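Local coordinates for protein alkylpurine DNA glycosylase AlkC (Pseudomonas fluorescens, PDB 5VHV) that excises alkylated purine bases from damaged DNA as a base excision repair glycosylase that works without flipping the damaged nucleotide out of the duplex, at residues H126-T131 with A165-D170; N198-T201 with W207-S210; S210-W215 with H228-L233. All blocks are in the same frame, centred on the assembly; numbering follows the deposited sequence.

Contact 1 of 3, residues H126-T131 with A165-D170; sequences HDFQRT and AEVQAD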
loop_
_atom_site.group_PDB
_atom_site.type_symbol
_atom_site.label_atom_id
_atom_site.label_comp_id
_atom_site.label_asym_id
_atom_site.label_seq_id
_atom_site.Cartn_x
_atom_site.Cartn_y
_atom_site.Cartn_z
ATOM N N HIS A 126 15.983 3.558 15.137
ATOM C CA HIS A 126 17.129 3.749 16.029
ATOM C C HIS A 126 17.434 5.213 16.335
ATOM O O HIS A 126 17.990 5.510 17.408
ATOM C CB HIS A 126 18.369 3.089 15.409
ATOM C CG HIS A 126 19.536 2.978 16.351
ATOM N ND1 HIS A 126 20.490 3.966 16.481
ATOM C CD2 HIS A 126 19.905 1.989 17.204
ATOM C CE1 HIS A 126 21.390 3.595 17.376
ATOM N NE2 HIS A 126 21.058 2.400 17.831
ATOM N N ASP A 127 17.025 6.132 15.464
ATOM C CA ASP A 127 17.346 7.559 15.581
ATOM C C ASP A 127 16.150 8.390 15.108
ATOM O O ASP A 127 16.216 9.156 14.141
ATOM C CB ASP A 127 18.596 7.867 14.761
ATOM C CG ASP A 127 19.810 7.185 15.327
ATOM O OD1 ASP A 127 20.435 7.732 16.241
ATOM O OD2 ASP A 127 20.081 6.063 14.902
ATOM N N PHE A 128 15.025 8.236 15.809
ATOM C CA PHE A 128 13.765 8.736 15.280
ATOM C C PHE A 128 13.813 10.245 15.045
ATOM O O PHE A 128 13.513 10.715 13.939
ATOM C CB PHE A 128 12.600 8.395 16.202
ATOM C CG PHE A 128 11.311 8.926 15.685
ATOM C CD1 PHE A 128 10.706 8.320 14.606
ATOM C CD2 PHE A 128 10.755 10.070 16.216
ATOM C CE1 PHE A 128 9.540 8.809 14.074
ATOM C CE2 PHE A 128 9.572 10.584 15.689
ATOM C CZ PHE A 128 8.964 9.949 14.614
ATOM N N GLN A 129 14.163 11.019 16.075
ATOM C CA GLN A 129 14.046 12.479 15.953
ATOM C C GLN A 129 15.004 13.010 14.890
ATOM O O GLN A 129 14.629 13.874 14.079
ATOM C CB GLN A 129 14.293 13.149 17.317
ATOM C CG GLN A 129 13.639 14.510 17.497
ATOM C CD GLN A 129 12.096 14.447 17.491
ATOM O OE1 GLN A 129 11.487 13.670 18.225
ATOM N NE2 GLN A 129 11.488 15.244 16.647
ATOM N N ARG A 130 16.237 12.481 14.860
ATOM C CA ARG A 130 17.219 12.934 13.879
ATOM C C ARG A 130 16.730 12.668 12.463
ATOM O O ARG A 130 16.884 13.514 11.571
ATOM C CB ARG A 130 18.557 12.238 14.112
ATOM C CG ARG A 130 19.758 13.079 13.694
ATOM C CD ARG A 130 21.076 12.327 13.892
ATOM N NE ARG A 130 22.215 13.202 13.617
ATOM C CZ ARG A 130 23.491 12.829 13.697
ATOM N NH1 ARG A 130 23.819 11.581 14.053
ATOM N NH2 ARG A 130 24.444 13.704 13.398
ATOM N N THR A 131 16.143 11.494 12.243
ATOM C CA THR A 131 15.702 11.092 10.912
ATOM C C THR A 131 14.419 11.822 10.521
ATOM O O THR A 131 14.247 12.216 9.358
ATOM C CB THR A 131 15.507 9.570 10.872
ATOM O OG1 THR A 131 16.706 8.913 11.331
ATOM C CG2 THR A 131 15.198 9.086 9.474
ATOM N N ALA A 165 6.111 1.822 15.614
ATOM C CA ALA A 165 5.241 1.973 16.780
ATOM C C ALA A 165 5.181 3.416 17.258
ATOM O O ALA A 165 4.129 3.876 17.723
ATOM C CB ALA A 165 5.710 1.064 17.916
ATOM N N GLU A 166 6.289 4.146 17.142
ATOM C CA GLU A 166 6.333 5.526 17.621
ATOM C C GLU A 166 5.441 6.429 16.772
ATOM O O GLU A 166 4.720 7.286 17.308
ATOM C CB GLU A 166 7.797 6.009 17.621
ATOM C CG GLU A 166 7.997 7.399 18.153
ATOM C CD GLU A 166 9.442 7.696 18.552
ATOM O OE1 GLU A 166 10.357 6.926 18.184
ATOM O OE2 GLU A 166 9.651 8.706 19.256
ATOM N N VAL A 167 5.469 6.231 15.448
ATOM C CA VAL A 167 4.590 6.956 14.529
ATOM C C VAL A 167 3.138 6.544 14.741
ATOM O O VAL A 167 2.230 7.382 14.807
ATOM C CB VAL A 167 5.032 6.700 13.076
ATOM C CG1 VAL A 167 4.056 7.307 12.075
ATOM C CG2 VAL A 167 6.418 7.262 12.850
ATOM N N GLN A 168 2.902 5.242 14.810
ATOM C CA GLN A 168 1.555 4.714 14.962
ATOM C C GLN A 168 0.862 5.298 16.182
ATOM O O GLN A 168 -0.345 5.581 16.148
ATOM C CB GLN A 168 1.667 3.191 15.051
ATOM C CG GLN A 168 0.461 2.390 14.806
ATOM C CD GLN A 168 0.818 0.922 14.796
ATOM O OE1 GLN A 168 2.003 0.556 14.907
ATOM N NE2 GLN A 168 -0.177 0.080 14.681
ATOM N N ALA A 169 1.616 5.519 17.265
ATOM C CA ALA A 169 1.048 6.006 18.517
ATOM C C ALA A 169 0.787 7.502 18.526
ATOM O O ALA A 169 0.033 7.965 19.384
ATOM C CB ALA A 169 1.976 5.678 19.691
ATOM N N ASP A 170 1.383 8.272 17.617
ATOM C CA ASP A 170 1.289 9.733 17.681
ATOM C C ASP A 170 1.248 10.330 16.285
ATOM O O ASP A 170 2.290 10.660 15.702
ATOM C CB ASP A 170 2.455 10.319 18.469
ATOM C CG ASP A 170 2.328 11.808 18.669
ATOM O OD1 ASP A 170 1.331 12.406 18.216
ATOM O OD2 ASP A 170 3.235 12.387 19.289
#
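F128 and E166 show how a charged side chain can serve as a lid for an aromatic one. The E166 carboxylate lies over one face of the F128 ring, its plane turned only 26° from that of the ring, with CD displaced toward the rim on the side of CG and CD2. OE1 sits 3.3 Å from F128 CB and OE2 3.5 Å from F128 CD2. Behind the carboxylate, E166 CG stands almost on the ring normal, 4.2 Å from the ring centroid, and adds a CH-pi contact to the same stack. The far end of the ring meets V167, whose CG2 comes obliquely to within 3.7 Å of F128 CE1. Polar groups thus lie against the root of the ring and a methyl of V167 against its far end, at CE1 and CZ.

The torsions explain the reach. F128 holds CG anti to its own nitrogen (chi1 179°), which sends the ring across toward helix 165-169, while E166 runs nearly extended from its helix and arrives flat. L173, in a loop, also touches the F128 side chain.

One shell out, D127 stands at the N-cap position of helix 128-138, though its side chain makes no capping bond. Its carbonyl O receives both T131 N and T131 OG1. The carboxylate goes to H126 instead, OD2 taking a bond of 2.7 Å from H126 ND1; the acceptor lies in the imidazole plane, although the imidazole meets the carboxylate from above its plane. Aromatic packing between two helices that are not neighbours in sequence, helix 144-152 coming between them, with the exposed E166 lying over one face of the buried ring, fits the helical-repeat solenoid of the DNA alkylation repair family.

Contact 2 of 3, residues N198-T201 with W207-S210; sequences NDIT and WVLS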
loop_
_atom_site.group_PDB
_atom_site.type_symbol
_atom_site.label_atom_id
_atom_site.label_comp_id
_atom_site.label_asym_id
_atom_site.label_seq_id
_atom_site.Cartn_x
_atom_site.Cartn_y
_atom_site.Cartn_z
ATOM N N ASN A 198 -4.600 6.486 5.365
ATOM C CA ASN A 198 -5.382 5.270 5.579
ATOM C C ASN A 198 -4.765 4.401 6.679
ATOM O O ASN A 198 -5.485 3.874 7.535
ATOM C CB ASN A 198 -5.518 4.510 4.252
ATOM C CG ASN A 198 -6.328 3.252 4.380
ATOM O OD1 ASN A 198 -7.489 3.284 4.790
ATOM N ND2 ASN A 198 -5.738 2.136 3.997
ATOM N N ASP A 199 -3.437 4.247 6.693
ATOM C CA ASP A 199 -2.782 3.578 7.827
ATOM C C ASP A 199 -3.228 4.176 9.165
ATOM O O ASP A 199 -3.490 3.456 10.132
ATOM C CB ASP A 199 -1.252 3.705 7.761
ATOM C CG ASP A 199 -0.580 2.863 6.686
ATOM O OD1 ASP A 199 -1.206 2.102 5.920
ATOM O OD2 ASP A 199 0.663 2.982 6.646
ATOM N N ILE A 200 -3.224 5.504 9.263
ATOM C CA ILE A 200 -3.563 6.152 10.528
ATOM C C ILE A 200 -4.987 5.821 10.919
ATOM O O ILE A 200 -5.290 5.680 12.112
ATOM C CB ILE A 200 -3.353 7.675 10.446
ATOM C CG1 ILE A 200 -1.885 7.993 10.122
ATOM C CG2 ILE A 200 -3.757 8.362 11.751
ATOM C CD1 ILE A 200 -1.638 9.468 9.859
ATOM N N THR A 201 -5.882 5.678 9.936
ATOM C CA THR A 201 -7.270 5.438 10.293
ATOM C C THR A 201 -7.438 4.111 11.011
ATOM O O THR A 201 -8.472 3.913 11.664
ATOM C CB THR A 201 -8.242 5.474 9.091
ATOM O OG1 THR A 201 -8.033 4.364 8.209
ATOM C CG2 THR A 201 -8.181 6.783 8.327
ATOM N N TRP A 207 -8.769 11.302 14.370
ATOM C CA TRP A 207 -7.731 12.276 14.055
ATOM C C TRP A 207 -7.685 12.559 12.560
ATOM O O TRP A 207 -7.575 13.720 12.143
ATOM C CB TRP A 207 -6.372 11.779 14.548
ATOM C CG TRP A 207 -5.290 12.789 14.390
ATOM C CD1 TRP A 207 -4.863 13.688 15.335
ATOM C CD2 TRP A 207 -4.478 13.009 13.232
ATOM N NE1 TRP A 207 -3.843 14.450 14.829
ATOM C CE2 TRP A 207 -3.591 14.062 13.539
ATOM C CE3 TRP A 207 -4.421 12.428 11.965
ATOM C CZ2 TRP A 207 -2.663 14.547 12.620
ATOM C CZ3 TRP A 207 -3.497 12.911 11.052
ATOM C CH2 TRP A 207 -2.628 13.962 11.390
ATOM N N VAL A 208 -7.772 11.512 11.737
ATOM C CA VAL A 208 -7.798 11.696 10.289
ATOM C C VAL A 208 -9.069 12.427 9.866
ATOM O O VAL A 208 -9.032 13.305 8.999
ATOM C CB VAL A 208 -7.678 10.335 9.581
ATOM C CG1 VAL A 208 -7.872 10.485 8.076
ATOM C CG2 VAL A 208 -6.347 9.654 9.898
ATOM N N LEU A 209 -10.212 12.064 10.451
ATOM C CA LEU A 209 -11.468 12.708 10.084
ATOM C C LEU A 209 -11.431 14.191 10.415
ATOM O O LEU A 209 -11.801 15.035 9.591
ATOM C CB LEU A 209 -12.641 12.028 10.794
ATOM C CG LEU A 209 -12.926 10.603 10.305
ATOM C CD1 LEU A 209 -13.761 9.846 11.359
ATOM C CD2 LEU A 209 -13.641 10.622 8.960
ATOM N N SER A 210 -10.962 14.530 11.614
ATOM C CA SER A 210 -10.840 15.933 11.976
ATOM C C SER A 210 -9.887 16.661 11.037
ATOM O O SER A 210 -10.162 17.794 10.614
ATOM C CB SER A 210 -10.378 16.057 13.427
ATOM O OG SER A 210 -11.402 15.638 14.313
#
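W207 and V208 pack against I200 and T201 where helix 187-201 gives way to helix 205-213: a helical hairpin, two consecutive helices joined by a short turn, within the alpha-helical solenoid of the DNA alkylation repair family. The nearest CA atoms, those of T201 and V208, are 6.3 Å apart, close enough for short branched side chains to fill the space between the helices.

W207 comes first along the second helix. With CG anti to the backbone N (chi1 -174°), its indole reaches back to I200, and the six-membered ring receives I200 CD1 obliquely, 4.1 Å from W207 CZ3. I200 CG2 approaches the same ring at CE3, which brings both branches of the isoleucine, CD1 and CG2, into touch with it. The polar end of the indole is engaged elsewhere, NE1 being hydrogen-bonded to E172.

V208 follows, ahead of L209, which turns instead to L230 and L233. V208 CG1 meets T201 CG2 at 3.7 Å, while V208 CG2 touches both T201 CG2 and, more closely, I200. T201 can offer a methyl here because its hydroxyl is folded back on its own helix, where OG1 bonds to N198 O at 2.7 Å, in the carbonyl plane and on a lone pair. A serine in its place would probably keep that bond but take away the methyl against V208 CG1, leaving a gap between the helices at that point.

The tightest point belongs to V208: its CG2 meets I200 CG2 at 3.4 Å, inside the usual separation of two methyl carbons.

Contact 3 of 3, residues S210-W215 with H228-L233; sequences SLIEGW and HALRSL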
loop_
_atom_site.group_PDB
_atom_site.type_symbol
_atom_site.label_atom_id
_atom_site.label_comp_id
_atom_site.label_asym_id
_atom_site.label_seq_id
_atom_site.Cartn_x
_atom_site.Cartn_y
_atom_site.Cartn_z
ATOM N N SER A 210 -10.962 14.530 11.614
ATOM C CA SER A 210 -10.840 15.933 11.976
ATOM C C SER A 210 -9.887 16.661 11.037
ATOM O O SER A 210 -10.162 17.794 10.614
ATOM C CB SER A 210 -10.378 16.057 13.427
ATOM O OG SER A 210 -11.402 15.638 14.313
ATOM N N LEU A 211 -8.750 16.034 10.714
ATOM C CA LEU A 211 -7.790 16.644 9.801
ATOM C C LEU A 211 -8.442 16.979 8.470
ATOM O O LEU A 211 -8.379 18.121 8.002
ATOM C CB LEU A 211 -6.607 15.696 9.577
ATOM C CG LEU A 211 -5.446 16.239 8.733
ATOM C CD1 LEU A 211 -4.631 17.261 9.541
ATOM C CD2 LEU A 211 -4.546 15.108 8.217
ATOM N N ILE A 212 -9.083 15.989 7.844
ATOM C CA ILE A 212 -9.613 16.199 6.506
ATOM C C ILE A 212 -10.834 17.116 6.542
ATOM O O ILE A 212 -11.114 17.840 5.575
ATOM C CB ILE A 212 -9.881 14.828 5.852
ATOM C CG1 ILE A 212 -8.569 14.055 5.715
ATOM C CG2 ILE A 212 -10.516 15.000 4.493
ATOM C CD1 ILE A 212 -8.742 12.638 5.134
ATOM N N GLU A 213 -11.539 17.172 7.669
ATOM C CA GLU A 213 -12.598 18.160 7.798
ATOM C C GLU A 213 -12.059 19.593 7.767
ATOM O O GLU A 213 -12.837 20.530 7.573
ATOM C CB GLU A 213 -13.390 17.893 9.084
ATOM C CG GLU A 213 -14.313 16.677 8.935
ATOM C CD GLU A 213 -14.891 16.176 10.237
ATOM O OE1 GLU A 213 -14.555 16.725 11.307
ATOM O OE2 GLU A 213 -15.681 15.208 10.178
ATOM N N GLY A 214 -10.753 19.784 7.952
ATOM C CA GLY A 214 -10.137 21.090 7.825
ATOM C C GLY A 214 -9.562 21.376 6.454
ATOM O O GLY A 214 -9.043 22.471 6.213
ATOM N N TRP A 215 -9.662 20.425 5.535
ATOM C CA TRP A 215 -9.058 20.539 4.217
ATOM C C TRP A 215 -10.006 21.215 3.240
ATOM O O TRP A 215 -11.228 21.217 3.408
ATOM C CB TRP A 215 -8.697 19.159 3.673
ATOM C CG TRP A 215 -7.472 18.576 4.201
ATOM C CD1 TRP A 215 -6.668 19.062 5.193
ATOM C CD2 TRP A 215 -6.884 17.359 3.757
ATOM N NE1 TRP A 215 -5.598 18.211 5.386
ATOM C CE2 TRP A 215 -5.716 17.155 4.516
ATOM C CE3 TRP A 215 -7.228 16.424 2.774
ATOM C CZ2 TRP A 215 -4.891 16.051 4.325
ATOM C CZ3 TRP A 215 -6.417 15.322 2.593
ATOM C CH2 TRP A 215 -5.259 15.143 3.366
ATOM N N HIS A 228 -9.160 8.495 -1.046
ATOM C CA HIS A 228 -8.380 7.276 -0.885
ATOM C C HIS A 228 -7.837 7.113 0.530
ATOM O O HIS A 228 -7.672 5.983 0.985
ATOM C CB HIS A 228 -7.295 7.258 -1.956
ATOM C CG HIS A 228 -7.881 7.112 -3.321
ATOM N ND1 HIS A 228 -8.101 5.883 -3.904
ATOM C CD2 HIS A 228 -8.395 8.032 -4.170
ATOM C CE1 HIS A 228 -8.675 6.057 -5.084
ATOM N NE2 HIS A 228 -8.871 7.351 -5.264
ATOM N N ALA A 229 -7.621 8.217 1.242
ATOM C CA ALA A 229 -7.250 8.167 2.650
ATOM C C ALA A 229 -8.364 7.551 3.479
ATOM O O ALA A 229 -8.109 6.815 4.436
ATOM C CB ALA A 229 -6.967 9.584 3.156
ATOM N N LEU A 230 -9.608 7.892 3.148
ATOM C CA LEU A 230 -10.773 7.510 3.924
ATOM C C LEU A 230 -11.390 6.204 3.450
ATOM O O LEU A 230 -12.450 5.817 3.951
ATOM C CB LEU A 230 -11.823 8.615 3.860
ATOM C CG LEU A 230 -11.453 9.941 4.547
ATOM C CD1 LEU A 230 -12.431 11.053 4.205
ATOM C CD2 LEU A 230 -11.372 9.738 6.048
ATOM N N ARG A 231 -10.729 5.489 2.545
ATOM C CA ARG A 231 -11.383 4.356 1.887
ATOM C C ARG A 231 -11.797 3.266 2.865
ATOM O O ARG A 231 -12.826 2.613 2.648
ATOM C CB ARG A 231 -10.475 3.795 0.803
ATOM C CG ARG A 231 -9.182 3.099 1.292
ATOM C CD ARG A 231 -8.329 2.836 0.073
ATOM N NE ARG A 231 -7.143 2.023 0.283
ATOM C CZ ARG A 231 -5.921 2.495 0.507
ATOM N NH1 ARG A 231 -5.708 3.789 0.637
ATOM N NH2 ARG A 231 -4.902 1.653 0.575
ATOM N N SER A 232 -11.018 3.029 3.926
ATOM C CA SER A 232 -11.401 1.999 4.884
ATOM C C SER A 232 -12.581 2.467 5.724
ATOM O O SER A 232 -13.542 1.720 5.940
ATOM C CB SER A 232 -10.202 1.624 5.772
ATOM O OG SER A 232 -9.123 1.125 4.989
ATOM N N LEU A 233 -12.557 3.722 6.167
ATOM C CA LEU A 233 -13.680 4.232 6.950
ATOM C C LEU A 233 -14.958 4.293 6.119
ATOM O O LEU A 233 -16.048 4.054 6.650
ATOM C CB LEU A 233 -13.347 5.610 7.521
ATOM C CG LEU A 233 -12.166 5.641 8.507
ATOM C CD1 LEU A 233 -11.920 7.052 9.057
ATOM C CD2 LEU A 233 -12.398 4.683 9.659
#
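I212 points its CG1 branch away from its own carbonyl carbon (chi1 -62°) and continues straight on (chi2 177°), and this extended shape carries CD1 over to A229 and L230. L230 likewise places CG anti to its carbonyl carbon (chi1 -67°), which turns its fork toward I212, and the two side chains meet tip to tip. I212 CD1 rests 3.9 Å from L230 CG and about equally near both of the leucine methyls, sitting at the branch point of the fork. The same CD1 also lies 4.0 Å from A229 CB, so a single terminal methyl is gripped by two consecutive residues.

Those residues lie where the chain passes from helix 220-229 to helix 231-235. L230 leaves helical geometry and occupies the N-cap position of the second helix, and I212 CD1 packs against the joint between the two. R231, at the start of the second helix, reaches back across the joint, its NH1 bonding to H228 O at 3.0 Å, nearly in the guanidinium plane but from above the carbonyl plane.

On the I212 side, the indole of W215 lies with one face toward I212 CG1, toward the rim of the ring, and so backs the root of the reaching branch. A226 and L244 add to the apolar surroundings of I212.

Beyond the joint, H228 and S232 pack on phosphates of the bound DNA and R231 on a modified base. Between the two segments the touching atoms are all carbons of I212, A229 and L230: the contact depends on shape and burial, with no directional bond to fix it.

How the contacts relate
Contact 1 closes before contact 2 opens, and contact 3 begins at S210, where contact 2 ends; all belong to the helical DNA alkylation repair region, and none involves the beta sheet that follows. Contact 1 stands apart, its centre about 18 Å from that of contact 2 and about 23 Å from that of contact 3, without touching either. The centres of contacts 2 and 3 are about 6 Å apart: they share helix 205-213, neighbouring turns of which, through V208 and I212, meet helix 187-201 and the junction of helices 220-229 and 231-235. N198 and S232 probably share a hydrogen bond. Such packing is consistent with a continuous helical scaffold that presents these two residues to the DNA.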